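Local coordinates for enoyl-CoA hydratase/isomerase family protein (Pseudomonas syringae pv. tomato, PDB 3OT6), which probably acts on acyl-CoA thioesters as a hydratase or isomerase of the crotonase-like family, its precise substrate and reaction not established, at residues A[96-101]-A[192-197]; A[43-48]-A[92-97]. One frame throughout, in Å; residues are numbered along the deposited sequence.

Contact 1. Residues A[96-101]-A[192-197]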
loop_
_atom_site.group_PDB
_atom_site.type_symbol
_atom_site.label_atom_id
_atom_site.label_comp_id
_atom_site.label_asym_id
_atom_site.label_seq_id
_atom_site.Cartn_x
_atom_site.Cartn_y
_atom_site.Cartn_z
ATOM N N PRO A 96 -12.507 6.392 1.107
ATOM C CA PRO A 96 -11.176 6.666 1.567
ATOM C C PRO A 96 -10.462 5.391 2.036
ATOM O O PRO A 96 -11.076 4.560 2.704
ATOM C CB PRO A 96 -11.421 7.642 2.742
ATOM C CG PRO A 96 -12.719 8.396 2.325
ATOM C CD PRO A 96 -13.512 7.212 1.828
ATOM N N ILE A 97 -9.193 5.222 1.662
ATOM C CA ILE A 97 -8.356 4.174 2.214
ATOM C C ILE A 97 -7.265 4.735 3.153
ATOM O O ILE A 97 -6.443 5.611 2.765
ATOM C CB ILE A 97 -7.762 3.295 1.125
ATOM C CG1 ILE A 97 -8.883 2.693 0.274
ATOM C CG2 ILE A 97 -6.953 2.123 1.757
ATOM C CD1 ILE A 97 -8.384 1.802 -0.859
ATOM N N ILE A 98 -7.304 4.254 4.404
ATOM C CA ILE A 98 -6.303 4.542 5.417
ATOM C C ILE A 98 -5.389 3.345 5.481
ATOM O O ILE A 98 -5.835 2.179 5.466
ATOM C CB ILE A 98 -6.941 4.776 6.792
ATOM C CG1 ILE A 98 -7.991 5.879 6.711
ATOM C CG2 ILE A 98 -5.912 5.187 7.831
ATOM C CD1 ILE A 98 -8.840 6.079 8.071
ATOM N N VAL A 99 -4.097 3.604 5.486
ATOM C CA VAL A 99 -3.154 2.514 5.747
ATOM C C VAL A 99 -2.559 2.829 7.091
ATOM O O VAL A 99 -2.029 3.960 7.319
ATOM C CB VAL A 99 -2.051 2.357 4.646
ATOM C CG1 VAL A 99 -1.025 1.262 5.058
ATOM C CG2 VAL A 99 -2.714 2.005 3.335
ATOM N N ALA A 100 -2.707 1.863 7.983
ATOM C CA ALA A 100 -2.254 1.977 9.355
ATOM C C ALA A 100 -1.074 1.027 9.484
ATOM O O ALA A 100 -1.268 -0.214 9.621
ATOM C CB ALA A 100 -3.363 1.568 10.308
ATOM N N CYS A 101 0.140 1.567 9.470
ATOM C CA CYS A 101 1.287 0.704 9.354
ATOM C C CYS A 101 1.829 0.359 10.744
ATOM O O CYS A 101 2.277 1.255 11.443
ATOM C CB CYS A 101 2.340 1.353 8.447
ATOM S SG CYS A 101 3.964 0.645 8.647
ATOM N N ALA A 192 -9.684 7.766 14.593
ATOM C CA ALA A 192 -9.889 9.181 14.683
ATOM C C ALA A 192 -9.865 9.895 13.292
ATOM O O ALA A 192 -10.606 10.864 13.082
ATOM C CB ALA A 192 -8.862 9.790 15.641
ATOM N N VAL A 193 -8.984 9.439 12.379
ATOM C CA VAL A 193 -8.915 9.925 11.011
ATOM C C VAL A 193 -10.134 9.452 10.234
ATOM O O VAL A 193 -10.729 10.202 9.449
ATOM C CB VAL A 193 -7.647 9.400 10.299
ATOM C CG1 VAL A 193 -7.699 9.736 8.772
ATOM C CG2 VAL A 193 -6.415 10.017 10.918
ATOM N N ALA A 194 -10.506 8.200 10.429
ATOM C CA ALA A 194 -11.737 7.699 9.854
ATOM C C ALA A 194 -12.922 8.576 10.278
ATOM O O ALA A 194 -13.762 8.909 9.433
ATOM C CB ALA A 194 -11.955 6.294 10.258
ATOM N N ALA A 195 -12.975 8.978 11.563
ATOM C CA ALA A 195 -14.087 9.755 12.060
ATOM C C ALA A 195 -14.144 11.066 11.299
ATOM O O ALA A 195 -15.243 11.527 10.968
ATOM C CB ALA A 195 -13.985 9.984 13.615
ATOM N N GLN A 196 -12.978 11.668 11.012
ATOM C CA GLN A 196 -12.958 12.931 10.251
ATOM C C GLN A 196 -13.298 12.732 8.772
ATOM O O GLN A 196 -13.846 13.632 8.126
ATOM C CB GLN A 196 -11.632 13.697 10.396
ATOM C CG GLN A 196 -11.284 14.144 11.846
ATOM C CD GLN A 196 -12.356 15.084 12.460
ATOM O OE1 GLN A 196 -13.084 14.705 13.407
ATOM N NE2 GLN A 196 -12.478 16.300 11.885
ATOM N N LEU A 197 -12.976 11.560 8.225
ATOM C CA LEU A 197 -13.322 11.272 6.825
ATOM C C LEU A 197 -14.815 11.031 6.684
ATOM O O LEU A 197 -15.402 11.379 5.641
ATOM C CB LEU A 197 -12.500 10.117 6.197
ATOM C CG LEU A 197 -10.992 10.360 6.027
ATOM C CD1 LEU A 197 -10.241 9.026 5.989
ATOM C CD2 LEU A 197 -10.688 11.197 4.808
#

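Contact 2. Residues A[43-48]-A[92-97]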
loop_
_atom_site.group_PDB
_atom_site.type_symbol
_atom_site.label_atom_id
_atom_site.label_comp_id
_atom_site.label_asym_id
_atom_site.label_seq_id
_atom_site.Cartn_x
_atom_site.Cartn_y
_atom_site.Cartn_z
ATOM N N GLN A 43 -15.942 -6.215 -0.849
ATOM C CA GLN A 43 -16.864 -6.259 0.232
ATOM C C GLN A 43 -16.958 -4.855 0.782
ATOM O O GLN A 43 -18.068 -4.370 1.043
ATOM C CB GLN A 43 -16.378 -7.245 1.299
ATOM C CG GLN A 43 -17.360 -7.391 2.466
ATOM C CD GLN A 43 -18.782 -7.801 1.998
ATOM O OE1 GLN A 43 -18.953 -8.666 1.144
ATOM N NE2 GLN A 43 -19.790 -7.136 2.544
ATOM N N ALA A 44 -15.798 -4.179 0.923
ATOM C CA ALA A 44 -15.723 -2.805 1.441
ATOM C C ALA A 44 -16.489 -1.840 0.551
ATOM O O ALA A 44 -17.050 -0.893 1.052
ATOM C CB ALA A 44 -14.260 -2.351 1.609
ATOM N N GLU A 45 -16.526 -2.081 -0.756
ATOM C CA GLU A 45 -17.259 -1.216 -1.657
ATOM C C GLU A 45 -18.719 -1.432 -1.368
ATOM O O GLU A 45 -19.497 -0.496 -1.334
ATOM C CB GLU A 45 -17.034 -1.564 -3.133
ATOM C CG GLU A 45 -15.690 -1.199 -3.693
ATOM C CD GLU A 45 -15.603 -1.326 -5.226
ATOM O OE1 GLU A 45 -16.469 -0.769 -5.923
ATOM O OE2 GLU A 45 -14.648 -1.946 -5.735
ATOM N N LYS A 46 -19.090 -2.696 -1.189
ATOM C CA LYS A 46 -20.478 -3.025 -1.027
ATOM C C LYS A 46 -21.010 -2.446 0.329
ATOM O O LYS A 46 -22.158 -1.948 0.372
ATOM C CB LYS A 46 -20.730 -4.513 -1.334
ATOM C CG LYS A 46 -22.033 -5.113 -0.753
ATOM C CD LYS A 46 -22.173 -6.654 -1.140
ATOM C CE LYS A 46 -23.460 -7.351 -0.465
ATOM N NZ LYS A 46 -23.542 -7.205 1.082
ATOM N N ASP A 47 -20.162 -2.371 1.355
ATOM C CA ASP A 47 -20.542 -1.742 2.640
ATOM C C ASP A 47 -20.268 -0.253 2.685
ATOM O O ASP A 47 -20.413 0.367 3.728
ATOM C CB ASP A 47 -19.828 -2.373 3.843
ATOM C CG ASP A 47 -20.144 -3.844 3.996
ATOM O OD1 ASP A 47 -21.270 -4.270 3.639
ATOM O OD2 ASP A 47 -19.263 -4.598 4.457
ATOM N N ARG A 48 -19.879 0.328 1.554
ATOM C CA ARG A 48 -19.582 1.775 1.469
ATOM C C ARG A 48 -18.703 2.278 2.584
ATOM O O ARG A 48 -18.897 3.403 3.050
ATOM C CB ARG A 48 -20.837 2.633 1.419
ATOM C CG ARG A 48 -21.969 2.028 0.606
ATOM C CD ARG A 48 -23.070 3.083 0.481
ATOM N NE ARG A 48 -23.041 3.564 -0.884
ATOM C CZ ARG A 48 -22.720 4.795 -1.254
ATOM N NH1 ARG A 48 -22.447 5.763 -0.376
ATOM N NH2 ARG A 48 -22.678 5.035 -2.549
ATOM N N SER A 92 -7.967 4.175 -6.875
ATOM C CA SER A 92 -9.222 4.590 -7.514
ATOM C C SER A 92 -10.435 4.111 -6.687
ATOM O O SER A 92 -11.556 4.255 -7.118
ATOM C CB SER A 92 -9.303 4.217 -8.981
ATOM O OG SER A 92 -9.053 2.885 -9.128
ATOM N N HIS A 93 -10.189 3.702 -5.440
ATOM C CA HIS A 93 -11.238 3.189 -4.633
ATOM C C HIS A 93 -12.310 4.255 -4.327
ATOM O O HIS A 93 -11.988 5.371 -3.938
ATOM C CB HIS A 93 -10.637 2.625 -3.342
ATOM C CG HIS A 93 -11.583 1.772 -2.557
ATOM N ND1 HIS A 93 -12.053 0.559 -3.037
ATOM C CD2 HIS A 93 -12.181 1.970 -1.350
ATOM C CE1 HIS A 93 -12.860 0.022 -2.138
ATOM N NE2 HIS A 93 -12.967 0.862 -1.111
ATOM N N PRO A 94 -13.584 3.882 -4.378
ATOM C CA PRO A 94 -14.623 4.912 -4.227
ATOM C C PRO A 94 -14.788 5.529 -2.831
ATOM O O PRO A 94 -15.421 6.582 -2.700
ATOM C CB PRO A 94 -15.890 4.236 -4.744
ATOM C CG PRO A 94 -15.650 2.767 -4.663
ATOM C CD PRO A 94 -14.117 2.571 -4.757
ATOM N N PHE A 95 -14.160 4.940 -1.819
ATOM C CA PHE A 95 -14.192 5.475 -0.452
ATOM C C PHE A 95 -12.729 5.599 0.044
ATOM O O PHE A 95 -11.819 4.977 -0.539
ATOM C CB PHE A 95 -15.047 4.570 0.495
ATOM C CG PHE A 95 -16.394 4.321 -0.027
ATOM C CD1 PHE A 95 -17.434 5.185 0.291
ATOM C CD2 PHE A 95 -16.626 3.275 -0.919
ATOM C CE1 PHE A 95 -18.686 5.002 -0.252
ATOM C CE2 PHE A 95 -17.871 3.092 -1.483
ATOM C CZ PHE A 95 -18.901 3.975 -1.163
ATOM N N PRO A 96 -12.507 6.392 1.107
ATOM C CA PRO A 96 -11.176 6.666 1.567
ATOM C C PRO A 96 -10.462 5.391 2.036
ATOM O O PRO A 96 -11.076 4.560 2.704
ATOM C CB PRO A 96 -11.421 7.642 2.742
ATOM C CG PRO A 96 -12.719 8.396 2.325
ATOM C CD PRO A 96 -13.512 7.212 1.828
ATOM N N ILE A 97 -9.193 5.222 1.662
ATOM C CA ILE A 97 -8.356 4.174 2.214
ATOM C C ILE A 97 -7.265 4.735 3.153
ATOM O O ILE A 97 -6.443 5.611 2.765
ATOM C CB ILE A 97 -7.762 3.295 1.125
ATOM C CG1 ILE A 97 -8.883 2.693 0.274
ATOM C CG2 ILE A 97 -6.953 2.123 1.757
ATOM C CD1 ILE A 97 -8.384 1.802 -0.859
HETATM O O HOH W 1 -14.951 0.913 0.954
HETATM O O HOH W 2 -12.122 -0.461 -5.580
#

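Contact 1. Residues A[96-101]-A[192-197]
Ile98, from strand 97-100, reaches across to helix 192-197 through a single branch of its side chain. Its CB directs the chain toward the helix, and CG1 stands anti to the carbonyl carbon (chi1 -55°), which leaves CG2 to the side. CG1 then passes Leu197 CD1 at 3.9 Å, the two side chains sliding past each other in opposite directions. An extended second torsion (chi2 173°) carries CD1 farthest out, onto the helix surface one turn before Leu197: Ile98 CD1 lies 3.8 Å from Ala194 CB and 3.9 Å from Val193 CG1. It also comes within 3.6 Å of Ala194 N, so the methyl rests against backbone as well as side chains, consistent with the short side chain of Ala194. Beside this, Leu197 CD1 also meets Pro96 CB at 3.7 Å, so that one methyl bridges proline and isoleucine.

Strand and helix run antiparallel (171°), their axes 9.9 Å apart, with the helix packed against one face of the six-stranded sheet of the crotonase fold. Leu197 also touches Ile50 of the adjacent strand 50-54, while Met202 and His205 of helix 202-230 also touch Pro96. Every side-chain pair across this interface is aliphatic, and the 195 Å² buried is consistent with cohesion by hydrophobic burial, without polar pairing to fix the register.

Contact 2. Residues A[43-48]-A[92-97]
With CG anti to the carbonyl carbon in both Arg48 and Phe95 (chi1 -53° in the latter), the two side chains meet where a Schellman motif closes helix 31-46. Arg48, at positive phi, is the C-prime residue of that motif, and its backbone lies over the Phe95 ring: CA sits 3.7 Å from the ring centroid, 19° off the normal, a CH-pi contact. Arg48 CB follows at 3.5 Å from Phe95 CZ. Farther out, the bend at chi3 turns the guanidinium to the ring edge, where it stands nearly perpendicular to the ring (84°), with Phe95 CZ over its centre.

One turn back, Glu45 CG packs 3.5 Å from His93 CE1, and OE1 approaches Pro94 CG. The carboxylate's OE2 forms a salt bridge with Arg89 of helix 73-91, tying the end of one helix to another. Two waters complete the junction by serving both imidazole nitrogens. One is 2.9 Å from His93 NE2, in the ring plane, and donates a weak hydrogen bond to Ala44 O. The other donates to Glu45 OE2 (2.9 Å) and lies 2.7 Å from His93 ND1.

How the contacts relate
Contacts 1 and 2 follow one another along the chain: segment 92-97, a loop up to Pro96 that meets the end of helix 31-46, leads into strand 97-100, which packs on helix 192-197. Their centres lie about 12 Å apart, and they share Pro96 and Ile97; of these, Pro96 touches the partner segment in contact 1 but not in contact 2. Strand 50-54 borders both, since Val51 touches Ala44 and His93 and pairs by backbone with Pro96 and Ile98. Helix 202-230 spans both, through His205 on Pro96 and Lys209, which bonds His93 O. The side-chain pairs of contact 1 are all apolar, whereas contact 2 adds waters and charged groups. Neither contact includes a bound ligand or an established catalytic residue.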